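Local coordinates for sensor protein (Bacillus halodurans, PDB 3O5Y) that probably acts as a two-component sensor histidine kinase, using ATP to phosphorylate a histidine of a protein, and is represented here by its GAF domain, at residues F23-F28 / A90-K95; S39-Y42 / S46-L49; W63-L66 / T71-R74; S96-P101 / I120-D125. One frame throughout, in Å; residues are numbered along the deposited sequence.

Contact 1. Residues F23-F28 / A90-K95; sequences FDRISF and AILDLK. With ACT (acetate ion), chain C.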
loop_
_atom_site.group_PDB
_atom_site.type_symbol
_atom_site.label_atom_id
_atom_site.label_comp_id
_atom_site.label_asym_id
_atom_site.label_seq_id
_atom_site.Cartn_x
_atom_site.Cartn_y
_atom_site.Cartn_z
ATOM N N PHE A 23 2.011 12.622 1.881
ATOM C CA PHE A 23 1.418 11.721 0.910
ATOM C C PHE A 23 0.041 12.236 0.560
ATOM O O PHE A 23 -0.544 13.008 1.319
ATOM C CB PHE A 23 1.301 10.300 1.459
ATOM C CG PHE A 23 0.244 10.144 2.528
ATOM C CD1 PHE A 23 0.519 10.473 3.849
ATOM C CD2 PHE A 23 -1.032 9.686 2.206
ATOM C CE1 PHE A 23 -0.452 10.344 4.837
ATOM C CE2 PHE A 23 -2.013 9.554 3.191
ATOM C CZ PHE A 23 -1.714 9.881 4.515
ATOM N N ASP A 24 -0.500 11.774 -0.562
ATOM C CA ASP A 24 -1.782 12.235 -1.021
ATOM C C ASP A 24 -2.816 11.119 -0.981
ATOM O O ASP A 24 -4.002 11.386 -0.771
ATOM C CB ASP A 24 -1.651 12.810 -2.433
ATOM C CG ASP A 24 -0.624 13.940 -2.507
ATOM O OD1 ASP A 24 0.395 13.771 -3.215
ATOM O OD2 ASP A 24 -0.810 14.983 -1.834
ATOM N N ARG A 25 -2.379 9.870 -1.153
ATOM C CA ARG A 25 -3.319 8.765 -1.282
ATOM C C ARG A 25 -2.707 7.526 -0.702
ATOM O O ARG A 25 -1.531 7.276 -0.906
ATOM C CB ARG A 25 -3.623 8.540 -2.757
ATOM C CG ARG A 25 -4.898 7.782 -3.051
ATOM C CD ARG A 25 -4.614 6.329 -3.254
ATOM N NE ARG A 25 -5.801 5.580 -3.628
ATOM C CZ ARG A 25 -5.761 4.328 -4.060
ATOM N NH1 ARG A 25 -4.585 3.708 -4.171
ATOM N NH2 ARG A 25 -6.891 3.694 -4.375
ATOM N N ILE A 26 -3.491 6.755 0.036
ATOM C CA ILE A 26 -3.023 5.483 0.576
ATOM C C ILE A 26 -4.083 4.452 0.322
ATOM O O ILE A 26 -5.272 4.740 0.431
ATOM C CB ILE A 26 -2.780 5.526 2.112
ATOM C CG1 ILE A 26 -1.732 6.564 2.454
ATOM C CG2 ILE A 26 -2.297 4.172 2.637
ATOM C CD1 ILE A 26 -0.776 6.162 3.552
ATOM N N SER A 27 -3.662 3.241 -0.003
ATOM C CA SER A 27 -4.591 2.134 0.006
ATOM C C SER A 27 -3.962 1.009 0.775
ATOM O O SER A 27 -2.744 0.878 0.827
ATOM C CB SER A 27 -4.960 1.679 -1.406
ATOM O OG SER A 27 -3.843 1.116 -2.038
ATOM N N PHE A 28 -4.807 0.198 1.389
ATOM C CA PHE A 28 -4.325 -0.950 2.093
ATOM C C PHE A 28 -4.987 -2.176 1.499
ATOM O O PHE A 28 -6.195 -2.180 1.225
ATOM C CB PHE A 28 -4.587 -0.830 3.598
ATOM C CG PHE A 28 -4.470 -2.127 4.313
ATOM C CD1 PHE A 28 -3.219 -2.714 4.511
ATOM C CD2 PHE A 28 -5.607 -2.811 4.725
ATOM C CE1 PHE A 28 -3.101 -3.953 5.130
ATOM C CE2 PHE A 28 -5.495 -4.056 5.356
ATOM C CZ PHE A 28 -4.227 -4.626 5.553
ATOM N N ALA A 90 -2.695 5.957 -11.900
ATOM C CA ALA A 90 -2.486 7.170 -12.709
ATOM C C ALA A 90 -3.754 8.015 -12.790
ATOM O O ALA A 90 -3.691 9.253 -12.817
ATOM C CB ALA A 90 -1.998 6.827 -14.108
ATOM N N ILE A 91 -4.897 7.332 -12.804
ATOM C CA ILE A 91 -6.181 7.979 -13.003
ATOM C C ILE A 91 -6.551 8.835 -11.810
ATOM O O ILE A 91 -7.400 9.713 -11.914
ATOM C CB ILE A 91 -7.287 6.937 -13.298
ATOM C CG1 ILE A 91 -8.483 7.602 -14.001
ATOM C CG2 ILE A 91 -7.697 6.167 -12.025
ATOM C CD1 ILE A 91 -9.541 6.620 -14.500
ATOM N N LEU A 92 -5.894 8.579 -10.684
ATOM C CA LEU A 92 -6.088 9.338 -9.448
ATOM C C LEU A 92 -5.094 10.509 -9.349
ATOM O O LEU A 92 -4.897 11.075 -8.270
ATOM C CB LEU A 92 -5.934 8.400 -8.244
ATOM C CG LEU A 92 -6.848 7.170 -8.218
ATOM C CD1 LEU A 92 -6.399 6.205 -7.146
ATOM C CD2 LEU A 92 -8.339 7.545 -8.048
ATOM N N ASP A 93 -4.484 10.850 -10.487
ATOM C CA ASP A 93 -3.436 11.875 -10.604
ATOM C C ASP A 93 -2.151 11.599 -9.820
ATOM O O ASP A 93 -1.431 12.531 -9.498
ATOM C CB ASP A 93 -3.951 13.277 -10.234
ATOM C CG ASP A 93 -5.165 13.697 -11.042
ATOM O OD1 ASP A 93 -5.260 13.354 -12.252
ATOM O OD2 ASP A 93 -6.024 14.388 -10.446
ATOM N N LEU A 94 -1.852 10.341 -9.524
ATOM C CA LEU A 94 -0.645 10.038 -8.791
ATOM C C LEU A 94 0.516 9.936 -9.757
ATOM O O LEU A 94 0.343 9.484 -10.879
ATOM C CB LEU A 94 -0.807 8.749 -7.993
ATOM C CG LEU A 94 -1.932 8.760 -6.961
ATOM C CD1 LEU A 94 -2.142 7.353 -6.361
ATOM C CD2 LEU A 94 -1.667 9.809 -5.876
ATOM N N LYS A 95 1.700 10.353 -9.321
ATOM C CA LYS A 95 2.873 10.333 -10.187
ATOM C C LYS A 95 3.955 9.386 -9.671
ATOM O O LYS A 95 4.971 9.161 -10.328
ATOM C CB LYS A 95 3.425 11.753 -10.368
ATOM C CG LYS A 95 2.561 12.617 -11.290
ATOM C CD LYS A 95 3.315 13.860 -11.802
ATOM C CE LYS A 95 2.512 14.598 -12.902
ATOM N NZ LYS A 95 2.164 13.706 -14.065
HETATM C C ACT C . -5.206 0.630 -5.794
HETATM O O ACT C . -4.950 0.028 -6.885
HETATM O OXT ACT C . -4.317 0.642 -4.889
HETATM C CH3 ACT C . -6.534 1.291 -5.614
#
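Arg-25, on strand 25-32 inside the sheet, sends its side chain across two leucines of residues 90-95. CG stands anti to the backbone N (chi1 -160°), and a bend at chi2 (-96°) carries the outer part of the chain to Leu-92, while its root meets Leu-94. At the root, CB of Arg-25 lies 3.9 Å from CD2 of Leu-94, while CD1 of the same leucine reaches Arg-25 CD; the two side chains cross at about a right angle. Farther out, CD1 of Leu-92 sits over one face of the guanidinium, off toward its rim, and comes within 3.6 Å of Arg-25 NE. Leu-92 belongs to a type I turn from Ala-90 to Asp-93, closed by Asp-93 N to Ala-90 O; Leu-94 follows directly after it.

The guanidinium is also held by polar partners. NH1 of Arg-25 gives a nearly straight bond of 3.2 Å to OXT of a bound acetate, probably from the crystallisation liquor, and Ser-27 OG donates to that same OXT at 2.9 Å. Tyr-62 grips the acetate too, though its exact orientation is doubtful, while NH2 of Arg-25 bonds to the carbonyl O of Ser-46. Cut back to an alanine, this position would probably leave Leu-92 without its flat partner and the Ser-46 carbonyl without that donor.

With NH1 turned to the acetate and NH2 to Ser-46, the leucines supply only van der Waals contact to this buried cation, and an anion here may offset some of its charge.

Contact 2. Residues S39-Y42 / S46-L49; sequences SHVY and SHSL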
loop_
_atom_site.group_PDB
_atom_site.type_symbol
_atom_site.label_atom_id
_atom_site.label_comp_id
_atom_site.label_asym_id
_atom_site.label_seq_id
_atom_site.Cartn_x
_atom_site.Cartn_y
_atom_site.Cartn_z
ATOM N N SER A 39 -8.781 -3.284 0.389
ATOM C CA SER A 39 -9.698 -3.263 1.513
ATOM C C SER A 39 -9.946 -1.899 2.141
ATOM O O SER A 39 -11.009 -1.684 2.717
ATOM C CB SER A 39 -9.283 -4.287 2.563
ATOM O OG SER A 39 -8.096 -3.879 3.191
ATOM N N HIS A 40 -8.981 -0.988 2.030
ATOM C CA HIS A 40 -9.120 0.357 2.580
ATOM C C HIS A 40 -8.440 1.384 1.698
ATOM O O HIS A 40 -7.336 1.148 1.193
ATOM C CB HIS A 40 -8.524 0.430 3.987
ATOM C CG HIS A 40 -9.252 -0.408 4.990
ATOM N ND1 HIS A 40 -10.193 0.117 5.855
ATOM C CD2 HIS A 40 -9.219 -1.743 5.233
ATOM C CE1 HIS A 40 -10.689 -0.856 6.599
ATOM N NE2 HIS A 40 -10.117 -1.993 6.242
ATOM N N VAL A 41 -9.096 2.530 1.534
ATOM C CA VAL A 41 -8.554 3.630 0.762
ATOM C C VAL A 41 -8.732 4.953 1.515
ATOM O O VAL A 41 -9.785 5.201 2.101
ATOM C CB VAL A 41 -9.265 3.755 -0.602
ATOM C CG1 VAL A 41 -8.709 4.943 -1.374
ATOM C CG2 VAL A 41 -9.137 2.476 -1.421
ATOM N N TYR A 42 -7.709 5.800 1.490
ATOM C CA TYR A 42 -7.825 7.180 1.937
ATOM C C TYR A 42 -7.201 8.077 0.885
ATOM O O TYR A 42 -6.090 7.799 0.436
ATOM C CB TYR A 42 -7.114 7.411 3.274
ATOM C CG TYR A 42 -7.038 8.881 3.616
ATOM C CD1 TYR A 42 -8.098 9.529 4.268
ATOM C CD2 TYR A 42 -5.934 9.643 3.251
ATOM C CE1 TYR A 42 -8.042 10.894 4.559
ATOM C CE2 TYR A 42 -5.871 11.008 3.531
ATOM C CZ TYR A 42 -6.920 11.624 4.186
ATOM O OH TYR A 42 -6.842 12.973 4.460
ATOM N N SER A 46 -11.458 7.932 -3.189
ATOM C CA SER A 46 -10.459 7.823 -4.261
ATOM C C SER A 46 -9.921 6.426 -4.557
ATOM O O SER A 46 -8.824 6.053 -4.130
ATOM C CB SER A 46 -9.297 8.782 -3.999
ATOM O OG SER A 46 -8.520 8.305 -2.926
ATOM N N HIS A 47 -10.713 5.670 -5.307
ATOM C CA HIS A 47 -10.280 4.418 -5.904
ATOM C C HIS A 47 -10.977 4.268 -7.250
ATOM O O HIS A 47 -12.099 4.742 -7.428
ATOM C CB HIS A 47 -10.596 3.229 -4.994
ATOM C CG HIS A 47 -12.004 3.209 -4.477
ATOM N ND1 HIS A 47 -12.309 3.402 -3.146
ATOM C CD2 HIS A 47 -13.189 3.017 -5.109
ATOM C CE1 HIS A 47 -13.619 3.328 -2.980
ATOM N NE2 HIS A 47 -14.177 3.095 -4.156
ATOM N N SER A 48 -10.303 3.640 -8.206
ATOM C CA SER A 48 -10.962 3.249 -9.445
ATOM C C SER A 48 -11.518 1.840 -9.315
ATOM O O SER A 48 -12.565 1.530 -9.886
ATOM C CB SER A 48 -10.012 3.348 -10.639
ATOM O OG SER A 48 -10.746 3.301 -11.862
ATOM N N LEU A 49 -10.805 0.995 -8.569
ATOM C CA LEU A 49 -11.244 -0.363 -8.260
ATOM C C LEU A 49 -12.166 -0.349 -7.058
ATOM O O LEU A 49 -11.911 0.344 -6.083
ATOM C CB LEU A 49 -10.048 -1.282 -7.962
ATOM C CG LEU A 49 -8.999 -1.557 -9.044
ATOM C CD1 LEU A 49 -7.813 -2.274 -8.461
ATOM C CD2 LEU A 49 -9.586 -2.376 -10.184
#
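Van der Waals contact carries this pair, methyls of Val-41 against largely polar atoms. The two methyls divide the work: CG1, anti to the backbone N (chi1 178°), faces Ser-46, while CG2 faces His-47. CG2 lies 3.7 Å from ND1 of His-47 and 3.9 Å from its CB, the two side chains meeting at a slant, and CB of Val-41 stands at the edge of the imidazole, in its plane. On the other branch, CG1 is 3.7 Å from OG of Ser-46 and also lies close to the Ser-46 carbonyl O. A glycine in place of Val-41 would probably open a gap under the chain at Ser-46 and let the His-47 ring turn more easily.

The polar groups look to other partners. Ser-46 OG, set between its own backbone N and carbonyl carbon, bonds to the O of Pro-43, among the residues between the segments, while passing 4.0 Å from C of Tyr-42. On the neighbouring strand, the side chain of Arg-25 touches both Val-41 and His-47.

By this contact the chain leaving strand 35-42 folds back over the last part of that strand near the protein surface. A branched apolar side chain supplies the surface on which it rests, and hydrogen bonds to Pro-43 and Arg-25 fix Ser-46 in place, so the chemistry implies a loop anchored from outside its contact with the valine.

Contact 3. Residues W63-L66 / T71-R74; sequences WSAL and TIFR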
loop_
_atom_site.group_PDB
_atom_site.type_symbol
_atom_site.label_atom_id
_atom_site.label_comp_id
_atom_site.label_asym_id
_atom_site.label_seq_id
_atom_site.Cartn_x
_atom_site.Cartn_y
_atom_site.Cartn_z
ATOM N N TRP A 63 1.997 -7.615 -5.921
ATOM C CA TRP A 63 2.466 -8.990 -5.719
ATOM C C TRP A 63 3.974 -9.105 -5.824
ATOM O O TRP A 63 4.592 -9.956 -5.175
ATOM C CB TRP A 63 1.819 -9.944 -6.711
ATOM C CG TRP A 63 0.530 -10.458 -6.231
ATOM C CD1 TRP A 63 -0.696 -10.075 -6.643
ATOM C CD2 TRP A 63 0.328 -11.426 -5.201
ATOM N NE1 TRP A 63 -1.671 -10.770 -5.970
ATOM C CE2 TRP A 63 -1.070 -11.606 -5.070
ATOM C CE3 TRP A 63 1.192 -12.182 -4.389
ATOM C CZ2 TRP A 63 -1.633 -12.511 -4.162
ATOM C CZ3 TRP A 63 0.639 -13.069 -3.484
ATOM C CH2 TRP A 63 -0.769 -13.228 -3.379
ATOM N N SER A 64 4.575 -8.239 -6.628
ATOM C CA SER A 64 6.011 -8.247 -6.780
ATOM C C SER A 64 6.694 -7.874 -5.454
ATOM O O SER A 64 7.700 -8.475 -5.078
ATOM C CB SER A 64 6.401 -7.307 -7.913
ATOM O OG SER A 64 7.792 -7.317 -8.094
ATOM N N ALA A 65 6.121 -6.908 -4.737
ATOM C CA ALA A 65 6.612 -6.509 -3.425
ATOM C C ALA A 65 6.450 -7.639 -2.412
ATOM O O ALA A 65 7.350 -7.908 -1.627
ATOM C CB ALA A 65 5.882 -5.268 -2.948
ATOM N N LEU A 66 5.296 -8.300 -2.449
ATOM C CA LEU A 66 5.033 -9.438 -1.590
ATOM C C LEU A 66 5.956 -10.611 -1.889
ATOM O O LEU A 66 6.468 -11.230 -0.954
ATOM C CB LEU A 66 3.578 -9.889 -1.701
ATOM C CG LEU A 66 2.501 -9.174 -0.904
ATOM C CD1 LEU A 66 1.154 -9.699 -1.318
ATOM C CD2 LEU A 66 2.696 -9.355 0.600
ATOM N N THR A 71 10.412 -3.513 -0.178
ATOM C CA THR A 71 9.718 -2.288 -0.497
ATOM C C THR A 71 10.085 -1.846 -1.910
ATOM O O THR A 71 11.263 -1.774 -2.268
ATOM C CB THR A 71 10.052 -1.189 0.521
ATOM O OG1 THR A 71 9.501 -1.547 1.788
ATOM C CG2 THR A 71 9.473 0.138 0.101
ATOM N N ILE A 72 9.070 -1.556 -2.714
ATOM C CA ILE A 72 9.306 -1.148 -4.087
ATOM C C ILE A 72 8.843 0.278 -4.323
ATOM O O ILE A 72 7.744 0.650 -3.945
ATOM C CB ILE A 72 8.616 -2.077 -5.091
ATOM C CG1 ILE A 72 9.237 -3.475 -5.009
ATOM C CG2 ILE A 72 8.736 -1.499 -6.508
ATOM C CD1 ILE A 72 8.595 -4.518 -5.917
ATOM N N PHE A 73 9.700 1.068 -4.951
ATOM C CA PHE A 73 9.311 2.377 -5.395
ATOM C C PHE A 73 9.199 2.440 -6.919
ATOM O O PHE A 73 10.082 1.986 -7.631
ATOM C CB PHE A 73 10.307 3.422 -4.923
ATOM C CG PHE A 73 10.052 4.768 -5.504
ATOM C CD1 PHE A 73 9.052 5.581 -4.976
ATOM C CD2 PHE A 73 10.775 5.211 -6.621
ATOM C CE1 PHE A 73 8.801 6.838 -5.520
ATOM C CE2 PHE A 73 10.536 6.457 -7.176
ATOM C CZ PHE A 73 9.551 7.279 -6.631
ATOM N N ARG A 74 8.126 3.053 -7.405
ATOM C CA ARG A 74 7.958 3.217 -8.833
ATOM C C ARG A 74 7.411 4.577 -9.192
ATOM O O ARG A 74 6.392 5.016 -8.671
ATOM C CB ARG A 74 7.069 2.111 -9.413
ATOM C CG ARG A 74 7.622 1.525 -10.691
ATOM C CD ARG A 74 8.633 0.367 -10.463
ATOM N NE ARG A 74 8.168 -0.786 -11.224
ATOM C CZ ARG A 74 8.540 -2.044 -11.022
ATOM N NH1 ARG A 74 8.008 -3.010 -11.770
ATOM N NH2 ARG A 74 9.437 -2.345 -10.083
#
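With CG1 anti to its carbonyl carbon (chi1 -65°) and the chain extended beyond it (chi2 177°), Ile-72 thrusts CD1 from strand 72-75 straight at helix 61-68. Ser-64 presents OG from the helix, turned anti to its own backbone N at chi1 -179°, which brings that oxygen alongside the same methyl.

The tip of Ile-72 is therefore what the helix meets. CD1 of Ile-72 lies 3.6 Å from Ser-64 OG and equally near Ala-65 N, so it rests against the peptide that joins these two residues. The methyl of Ala-65 adds an apolar contact, with CB 4.1 Å from Ile-72 CD1, and Ser-64 CB approaches at the same distance. The small side chain of Ala-65 is consistent with so close an approach to the helix backbone.

Only four residues, 67 to 70, separate the two segments, so the contact packs the helix against the strand that follows it. Leu-61, one turn back on the helix, also touches Ile-72. Strand 72-75 is the outermost at its end of the sheet and pairs with strand 96-103, where Val-99 bonds to the backbone of Ile-72 and packs against Ala-65, so the helix lies across both strands.

Contact 4. Residues S96-P101 / I120-D125; sequences SILVIP and IDWSLD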
loop_
_atom_site.group_PDB
_atom_site.type_symbol
_atom_site.label_atom_id
_atom_site.label_comp_id
_atom_site.label_asym_id
_atom_site.label_seq_id
_atom_site.Cartn_x
_atom_site.Cartn_y
_atom_site.Cartn_z
ATOM N N SER A 96 3.698 8.798 -8.509
ATOM C CA SER A 96 4.711 8.101 -7.737
ATOM C C SER A 96 4.005 7.133 -6.804
ATOM O O SER A 96 3.000 7.484 -6.210
ATOM C CB SER A 96 5.479 9.142 -6.929
ATOM O OG SER A 96 6.272 8.553 -5.931
ATOM N N ILE A 97 4.519 5.915 -6.676
ATOM C CA ILE A 97 3.935 4.951 -5.755
ATOM C C ILE A 97 5.017 4.238 -4.933
ATOM O O ILE A 97 6.058 3.818 -5.474
ATOM C CB ILE A 97 2.929 3.969 -6.477
ATOM C CG1 ILE A 97 1.977 3.317 -5.467
ATOM C CG2 ILE A 97 3.636 2.929 -7.354
ATOM C CD1 ILE A 97 0.827 4.232 -5.031
ATOM N N LEU A 98 4.790 4.164 -3.621
ATOM C CA LEU A 98 5.629 3.392 -2.710
ATOM C C LEU A 98 4.786 2.223 -2.193
ATOM O O LEU A 98 3.692 2.415 -1.687
ATOM C CB LEU A 98 6.096 4.261 -1.545
ATOM C CG LEU A 98 6.986 3.564 -0.517
ATOM C CD1 LEU A 98 8.314 3.174 -1.178
ATOM C CD2 LEU A 98 7.218 4.423 0.717
ATOM N N VAL A 99 5.292 1.015 -2.362
ATOM C CA VAL A 99 4.552 -0.195 -2.110
ATOM C C VAL A 99 5.301 -0.955 -1.007
ATOM O O VAL A 99 6.413 -1.446 -1.193
ATOM C CB VAL A 99 4.422 -1.047 -3.422
ATOM C CG1 VAL A 99 3.558 -2.263 -3.183
ATOM C CG2 VAL A 99 3.840 -0.214 -4.566
ATOM N N ILE A 100 4.705 -1.000 0.168
ATOM C CA ILE A 100 5.296 -1.694 1.277
ATOM C C ILE A 100 4.525 -2.975 1.523
ATOM O O ILE A 100 3.361 -2.905 1.894
ATOM C CB ILE A 100 5.215 -0.830 2.564
ATOM C CG1 ILE A 100 5.897 0.520 2.321
ATOM C CG2 ILE A 100 5.824 -1.612 3.770
ATOM C CD1 ILE A 100 5.929 1.447 3.540
ATOM N N PRO A 101 5.170 -4.137 1.325
ATOM C CA PRO A 101 4.514 -5.404 1.653
ATOM C C PRO A 101 4.415 -5.534 3.173
ATOM O O PRO A 101 5.365 -5.240 3.884
ATOM C CB PRO A 101 5.470 -6.455 1.094
ATOM C CG PRO A 101 6.842 -5.807 1.192
ATOM C CD PRO A 101 6.604 -4.310 1.007
ATOM N N ILE A 120 8.156 13.762 -5.556
ATOM C CA ILE A 120 9.097 14.200 -4.535
ATOM C C ILE A 120 9.702 12.946 -3.921
ATOM O O ILE A 120 8.979 12.060 -3.489
ATOM C CB ILE A 120 8.367 15.101 -3.488
ATOM C CG1 ILE A 120 7.935 16.422 -4.149
ATOM C CG2 ILE A 120 9.233 15.352 -2.253
ATOM C CD1 ILE A 120 6.796 17.124 -3.464
ATOM N N ASP A 121 11.024 12.851 -3.910
ATOM C CA ASP A 121 11.708 11.675 -3.380
ATOM C C ASP A 121 11.298 11.330 -1.952
ATOM O O ASP A 121 10.999 12.201 -1.137
ATOM C CB ASP A 121 13.221 11.885 -3.376
ATOM C CG ASP A 121 13.792 12.125 -4.760
ATOM O OD1 ASP A 121 13.206 11.656 -5.752
ATOM O OD2 ASP A 121 14.850 12.774 -4.842
ATOM N N TRP A 122 11.297 10.037 -1.664
ATOM C CA TRP A 122 11.126 9.555 -0.321
ATOM C C TRP A 122 12.458 9.665 0.407
ATOM O O TRP A 122 13.466 9.160 -0.070
ATOM C CB TRP A 122 10.637 8.108 -0.382
ATOM C CG TRP A 122 9.169 8.057 -0.697
ATOM C CD1 TRP A 122 8.596 7.869 -1.913
ATOM C CD2 TRP A 122 8.091 8.242 0.232
ATOM N NE1 TRP A 122 7.222 7.914 -1.807
ATOM C CE2 TRP A 122 6.888 8.137 -0.498
ATOM C CE3 TRP A 122 8.027 8.480 1.611
ATOM C CZ2 TRP A 122 5.636 8.262 0.101
ATOM C CZ3 TRP A 122 6.785 8.612 2.200
ATOM C CH2 TRP A 122 5.603 8.493 1.443
ATOM N N SER A 123 12.483 10.330 1.555
ATOM C CA SER A 123 13.721 10.384 2.339
ATOM C C SER A 123 13.941 9.074 3.102
ATOM O O SER A 123 13.018 8.274 3.256
ATOM C CB SER A 123 13.668 11.554 3.322
ATOM O OG SER A 123 12.634 11.330 4.276
ATOM N N LEU A 124 15.166 8.873 3.583
ATOM C CA LEU A 124 15.538 7.703 4.370
ATOM C C LEU A 124 14.781 7.693 5.688
ATOM O O LEU A 124 14.304 6.635 6.125
ATOM C CB LEU A 124 17.040 7.720 4.656
ATOM C CG LEU A 124 17.851 6.512 5.184
ATOM C CD1 LEU A 124 18.678 6.914 6.402
ATOM C CD2 LEU A 124 17.084 5.204 5.448
ATOM N N ASP A 125 14.664 8.865 6.316
ATOM C CA ASP A 125 13.924 9.001 7.565
ATOM C C ASP A 125 12.467 8.546 7.421
ATOM O O ASP A 125 11.953 7.836 8.274
ATOM C CB ASP A 125 13.985 10.443 8.112
ATOM C CG ASP A 125 15.416 10.887 8.459
ATOM O OD1 ASP A 125 16.216 10.059 8.967
ATOM O OD2 ASP A 125 15.746 12.077 8.211
HETATM O O HOH W 1 4.844 7.878 -3.491
#
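The lead-in to the C-terminal helix 124-142 of the GAF domain is pinned to strand 96-103 by one tryptophan. Trp-122 lays its indole against Leu-98, whose CD2 stands over the middle of the six-membered ring, 4.0 Å from the centroid and only 13° off the normal: a CH-pi contact on the ring face. CG of Leu-98 is anti to the backbone N, and chi1 -180° with chi2 66° puts CD2 over the benzo half of the indole. CB, closer to the strand, meets the pyrrole side instead, 3.8 Å from Trp-122 NE1.

The indole N-H is used at the ring edge. It donates to a water that lies in the plane of the indole, 2.9 Å from NE1, and the water is also hydrogen-bonded to Ser-96 OG at 2.9 Å. Ser-96 OG itself is 4.3 Å from Trp-122 NE1, and the water bridges that gap. Ser-96 and Leu-98 both turn their side chains toward the 120-125 segment, as alternate residues of a strand do.

Around them, Arg-116 makes a cation-pi contact with Trp-122 and bonds to the O of Ile-120. Just past the tryptophan, Ser-123 takes the N-cap position, its OG accepting from the N of Asp-126. Leu-98 also touches Leu-127 and Trp-122 touches Leu-130, both on the helix. This is the GAF-domain pattern of a central antiparallel sheet with a terminal helix packed on one face.

How the contacts relate
All four contacts reach the same antiparallel sheet, but at different places. Contact 2 is a surface contact, a loop folded onto its own strand; contacts 1, 3 and 4 are buried. Contacts 1 and 2 share neighbouring strands, 25-32 and 35-42, joined by probable hydrogen bonds such as Phe-28 N to His-40 O. Contacts 3 and 4 are likewise linked through strands 72-75 and 96-103, probably by Arg-74 O to Ile-97 N. Contacts 2 and 3 lie on opposite sides of the chain's centre, about 18 Å between centres. Their chemistry differs accordingly: charge and acetate in contact 1, valine methyls against serine and histidine in contact 2, a single isoleucine methyl against helix backbone, a serine oxygen and an alanine methyl in contact 3, an aromatic face and bridging water in contact 4.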